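Possible flavin reductase (Haemophilus somnus 129PT, PDB 2R0X) probably works as an FMN-binding flavin reductase, using NADPH to reduce riboflavin or a related flavin. Local coordinates at residues A[50-55]-A[130-135]; A[66-71]-A[118-123]. One frame throughout, in Å; residues are numbered along the deposited sequence. Where two conformers were deposited one is given.

Contact 1. Residues A[50-55]-A[130-135]; sequences VCINSN and DILICK. With ACT (acetate ion), chain B.
The carboxylate of D130 has S54 over one face, with CB 4.2 Å from OD1. I123 CG2 packs over the other face. A water also joins the two side chains, hydrogen-bonding to S54 OG and, at 2.7 Å, to D130 OD1. H125 ND1 is a further partner of OD1, and the hydroxyl of Y59 binds OD2, so both oxygens of this buried acid are held. The amide of N53 is held at both ends. Its OD1 takes the backbone N-H of N55 in the carbonyl plane, closing an Asx turn, and accepts N55 ND2 as well. Its ND2 gives an almost straight bond to OXT of a bound acetate (3.2 Å, 173°). N53 CB lies over the plane of that ion.

The strands run antiparallel. V50 pairs with L132 and I52 with D130, each by two backbone bonds. Between them C51 faces I131 in a non-hydrogen-bonded pair, and C51 CA sends a CA-H...O contact to D130 O. Turning I52 CG1 anti to the backbone N (chi1 -169°) puts CG2 between that N and the carbonyl carbon, against L132 CD1 (3.9 Å) and D130 CB (4.0 Å).

F33 of strand 30-43 and F62 of helix 59-65 pack against the I52 side of the sheet. On the C51 and I131 side, strand 30-43 supplies A37, and I133 of the second subunit packs on I131.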
# COMPACT_ATOMS: atom_id res chain seq x y z
N VAL A 50 -6.36 -5.42 -0.12
CA VAL A 50 -5.92 -5.66 -1.47
C VAL A 50 -6.88 -4.93 -2.38
O VAL A 50 -8.09 -5.11 -2.27
CB VAL A 50 -5.97 -7.17 -1.82
CG1 VAL A 50 -5.57 -7.38 -3.29
CG2 VAL A 50 -5.07 -7.97 -0.87
N CYS A 51 -6.36 -4.11 -3.30
CA CYS A 51 -7.20 -3.47 -4.30
C CYS A 51 -7.23 -4.36 -5.57
O CYS A 51 -6.22 -4.94 -5.95
CB CYS A 51 -6.75 -2.06 -4.61
SG CYS A 51 -6.73 -0.96 -3.23
N ILE A 52 -8.40 -4.49 -6.17
CA ILE A 52 -8.60 -5.39 -7.30
C ILE A 52 -9.46 -4.63 -8.30
O ILE A 52 -10.41 -3.91 -7.95
CB ILE A 52 -9.23 -6.74 -6.88
CG1 ILE A 52 -9.18 -7.76 -8.03
CG2 ILE A 52 -10.61 -6.54 -6.30
CD1 ILE A 52 -9.57 -9.18 -7.59
N ASN A 53 -9.13 -4.82 -9.58
CA ASN A 53 -9.95 -4.29 -10.66
C ASN A 53 -11.20 -5.15 -10.77
O ASN A 53 -11.11 -6.36 -11.01
CB ASN A 53 -9.17 -4.24 -11.99
CG ASN A 53 -9.92 -3.45 -13.05
OD1 ASN A 53 -11.09 -3.67 -13.28
ND2 ASN A 53 -9.22 -2.51 -13.70
N SER A 54 -12.37 -4.55 -10.59
CA SER A 54 -13.61 -5.32 -10.59
C SER A 54 -14.05 -5.80 -11.95
O SER A 54 -15.00 -6.55 -12.07
CB SER A 54 -14.74 -4.62 -9.88
OG SER A 54 -15.03 -3.45 -10.57
N ASN A 55 -13.31 -5.41 -12.97
CA ASN A 55 -13.54 -5.86 -14.32
C ASN A 55 -12.56 -6.93 -14.76
O ASN A 55 -12.66 -7.43 -15.88
CB ASN A 55 -13.43 -4.66 -15.28
CG ASN A 55 -14.32 -3.51 -14.85
OD1 ASN A 55 -15.52 -3.61 -15.01
ND2 ASN A 55 -13.73 -2.46 -14.19
N ASP A 130 -12.31 -2.51 -6.47
CA ASP A 130 -12.83 -2.79 -5.14
C ASP A 130 -11.63 -2.86 -4.17
O ASP A 130 -10.51 -3.18 -4.55
CB ASP A 130 -13.56 -4.13 -5.05
CG ASP A 130 -14.96 -4.15 -5.59
OD1 ASP A 130 -15.46 -3.13 -6.03
OD2 ASP A 130 -15.57 -5.26 -5.53
N ILE A 131 -11.94 -2.56 -2.91
CA ILE A 131 -11.04 -2.79 -1.80
C ILE A 131 -11.52 -4.06 -1.08
O ILE A 131 -12.66 -4.14 -0.62
CB ILE A 131 -11.01 -1.63 -0.81
CG1 ILE A 131 -10.68 -0.33 -1.52
CG2 ILE A 131 -10.00 -1.89 0.34
CD1 ILE A 131 -10.87 0.92 -0.61
N LEU A 132 -10.64 -5.06 -1.02
CA LEU A 132 -10.87 -6.30 -0.30
C LEU A 132 -10.23 -6.16 1.07
O LEU A 132 -9.03 -5.99 1.18
CB LEU A 132 -10.29 -7.48 -1.06
CG LEU A 132 -10.59 -7.61 -2.52
CD1 LEU A 132 -9.87 -8.78 -3.18
CD2 LEU A 132 -12.09 -7.73 -2.76
N ILE A 133 -11.07 -6.20 2.11
CA ILE A 133 -10.62 -6.15 3.50
C ILE A 133 -10.40 -7.57 3.95
O ILE A 133 -11.33 -8.39 3.87
CB ILE A 133 -11.68 -5.52 4.42
CG1 ILE A 133 -11.94 -4.09 4.00
CG2 ILE A 133 -11.23 -5.54 5.83
CD1 ILE A 133 -10.72 -3.25 3.89
N CYS A 134 -9.20 -7.85 4.41
CA CYS A 134 -8.77 -9.25 4.56
C CYS A 134 -8.21 -9.54 5.94
O CYS A 134 -7.09 -9.15 6.25
CB CYS A 134 -7.70 -9.53 3.51
SG CYS A 134 -8.25 -9.35 1.80
N LYS A 135 -8.95 -10.31 6.71
CA LYS A 135 -8.49 -10.76 8.00
C LYS A 135 -7.45 -11.86 7.77
O LYS A 135 -7.73 -12.84 7.09
CB LYS A 135 -9.65 -11.31 8.82
CG LYS A 135 -9.23 -11.83 10.16
CD LYS A 135 -10.39 -12.54 10.90
CE LYS A 135 -9.94 -13.19 12.13
NZ LYS A 135 -11.15 -13.83 12.74
C ACT B . -5.63 -2.84 -12.54
O ACT B . -5.28 -2.55 -11.38
OXT ACT B . -6.13 -1.92 -13.22
CH3 ACT B . -5.52 -4.23 -13.09
O HOH W 1 -16.22 -1.92 -8.33

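Contact 2. Residues A[66-71]-A[118-123]; sequences RVLMVN and CEITEI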
# COMPACT_ATOMS: atom_id res chain seq x y z
N ARG A 66 -14.17 -15.83 -1.41
CA ARG A 66 -14.04 -15.05 -0.18
C ARG A 66 -12.85 -15.39 0.72
O ARG A 66 -12.85 -15.09 1.92
CB ARG A 66 -15.36 -15.00 0.56
CG ARG A 66 -16.42 -14.28 -0.25
CD ARG A 66 -16.14 -12.79 -0.49
NE ARG A 66 -16.18 -12.03 0.75
CZ ARG A 66 -17.28 -11.48 1.24
NH1 ARG A 66 -18.43 -11.51 0.59
NH2 ARG A 66 -17.22 -10.90 2.41
N VAL A 67 -11.80 -15.91 0.08
CA VAL A 67 -10.51 -16.10 0.71
C VAL A 67 -9.45 -15.74 -0.30
O VAL A 67 -9.71 -15.82 -1.52
CB VAL A 67 -10.31 -17.56 1.19
CG1 VAL A 67 -11.26 -17.87 2.39
CG2 VAL A 67 -10.50 -18.57 0.08
N LEU A 68 -8.28 -15.33 0.17
CA LEU A 68 -7.16 -15.08 -0.72
C LEU A 68 -5.88 -15.29 0.07
O LEU A 68 -5.84 -15.21 1.28
CB LEU A 68 -7.23 -13.70 -1.36
CG LEU A 68 -7.22 -12.45 -0.52
CD1 LEU A 68 -5.84 -12.13 0.02
CD2 LEU A 68 -7.69 -11.28 -1.36
N MSE A 69 -4.80 -15.48 -0.69
CA MSE A 69 -3.44 -15.51 -0.18
C MSE A 69 -2.65 -14.36 -0.78
O MSE A 69 -2.66 -14.21 -2.01
CB MSE A 69 -2.79 -16.82 -0.60
CG MSE A 69 -1.35 -16.99 -0.14
SE MSE A 69 -1.07 -17.56 1.67
CE MSE A 69 -1.94 -19.30 1.42
N VAL A 70 -1.99 -13.56 0.05
CA VAL A 70 -1.04 -12.57 -0.45
C VAL A 70 0.34 -13.22 -0.38
O VAL A 70 0.82 -13.54 0.69
CB VAL A 70 -1.06 -11.27 0.37
CG1 VAL A 70 0.00 -10.30 -0.13
CG2 VAL A 70 -2.46 -10.62 0.26
N ASN A 71 0.93 -13.43 -1.55
CA ASN A 71 2.29 -14.00 -1.66
C ASN A 71 3.27 -12.90 -2.05
O ASN A 71 3.31 -12.49 -3.23
CB ASN A 71 2.29 -15.10 -2.74
CG ASN A 71 1.33 -16.21 -2.44
OD1 ASN A 71 1.60 -17.06 -1.58
ND2 ASN A 71 0.21 -16.23 -3.14
N CYS A 118 -5.73 -15.33 4.06
CA CYS A 118 -6.75 -14.40 4.51
C CYS A 118 -8.16 -14.80 4.15
O CYS A 118 -8.45 -15.46 3.17
CB CYS A 118 -6.50 -13.03 3.86
SG CYS A 118 -4.87 -12.30 4.08
N GLU A 119 -9.06 -14.30 5.01
CA GLU A 119 -10.48 -14.29 4.73
C GLU A 119 -10.89 -12.91 4.26
O GLU A 119 -10.48 -11.92 4.86
CB GLU A 119 -11.28 -14.64 6.01
CG GLU A 119 -11.07 -16.10 6.43
CD GLU A 119 -11.60 -16.46 7.80
OE1 GLU A 119 -12.04 -15.57 8.57
OE2 GLU A 119 -11.51 -17.68 8.11
N ILE A 120 -11.69 -12.84 3.20
CA ILE A 120 -12.13 -11.53 2.65
C ILE A 120 -13.37 -11.20 3.44
O ILE A 120 -14.47 -11.65 3.12
CB ILE A 120 -12.40 -11.60 1.16
CG1 ILE A 120 -11.17 -12.07 0.38
CG2 ILE A 120 -12.88 -10.22 0.63
CD1 ILE A 120 -11.37 -12.24 -1.08
N THR A 121 -13.19 -10.39 4.45
CA THR A 121 -14.20 -10.13 5.41
C THR A 121 -15.29 -9.22 4.82
O THR A 121 -16.48 -9.45 5.02
CB THR A 121 -13.53 -9.53 6.61
OG1 THR A 121 -12.40 -10.37 6.95
CG2 THR A 121 -14.53 -9.41 7.74
N GLU A 122 -14.88 -8.20 4.07
CA GLU A 122 -15.81 -7.28 3.43
C GLU A 122 -15.16 -6.72 2.16
O GLU A 122 -13.93 -6.75 1.97
CB GLU A 122 -16.30 -6.24 4.42
CG GLU A 122 -15.31 -5.25 4.79
CD GLU A 122 -15.80 -4.11 5.68
OE1 GLU A 122 -17.00 -4.03 5.98
OE2 GLU A 122 -14.96 -3.28 6.04
N ILE A 123 -16.03 -6.22 1.30
CA ILE A 123 -15.67 -5.67 0.01
C ILE A 123 -16.30 -4.30 -0.10
O ILE A 123 -17.50 -4.16 0.15
CB ILE A 123 -16.12 -6.60 -1.14
CG1 ILE A 123 -15.49 -8.01 -1.01
CG2 ILE A 123 -15.82 -6.00 -2.51
CD1 ILE A 123 -15.92 -9.04 -2.08
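R66 meets I120 where helix 59-65 gives way to strand 67-72. This strand pairs antiparallel with strand 114-126 in the curled sheet of a split barrel-like fold. A positive phi (64°) takes the chain out of the helix at R66. From CB the R66 side chain bends at each step, with its first three torsions all near -65°, and this folds it back over strand 114-126. CD comes beside I123 CD1 at 4.1 Å. NE hydrogen-bonds to I120 O at 2.9 Å, and I120 CG2 lies 3.8 Å from the same nitrogen. NH2 reaches I120 O at the same length. The guanidinium thus grips one carbonyl oxygen side-on with two nitrogens. The oxygen lies close to the guanidinium plane, while both donors approach it from the same face of the carbonyl plane. T121 O is also at the guanidinium edge, 3.1 Å from NH2, and I123 CD1 lies over one face.

The grip falls just before a classic beta bulge, in which T121 and E122 both face I133 of strand 129-141. I120 uses its backbone both ways: its N-H bonds to R66 O from well above the carbonyl plane. Its side chain crosses that of L68 at about a right angle, with CD1 against L68 CD2. L68 and C118 point to the same side of the sheet, where C134 touches both. V67 and E119 form the adjoining non-hydrogen-bonded pair on the other side, and V67 packs there on T104 and S106. The L68-C118 pair is closed by two backbone bonds. Beside them L68 CD1 rests 4.0 Å from C118 CB.

Both contacts are antiparallel pairings in one curled sheet. They meet where strand 114-126 lies beside strand 129-141. I133 O to T121 N (2.8 Å) and K135 O to E119 N (2.9 Å) are probable hydrogen bonds that stitch them together. Along the chain, contact 2 is nested inside the loop closed by contact 1. Contact 1 is largely buried and reaches the subunit interface. Contact 2 is partly buried, with a more open end at the bulge. Their polar chemistry differs accordingly. In contact 1 a buried carboxylate is satisfied by side chains and water, whereas in contact 2 an arginine at a helix end binds a backbone carbonyl.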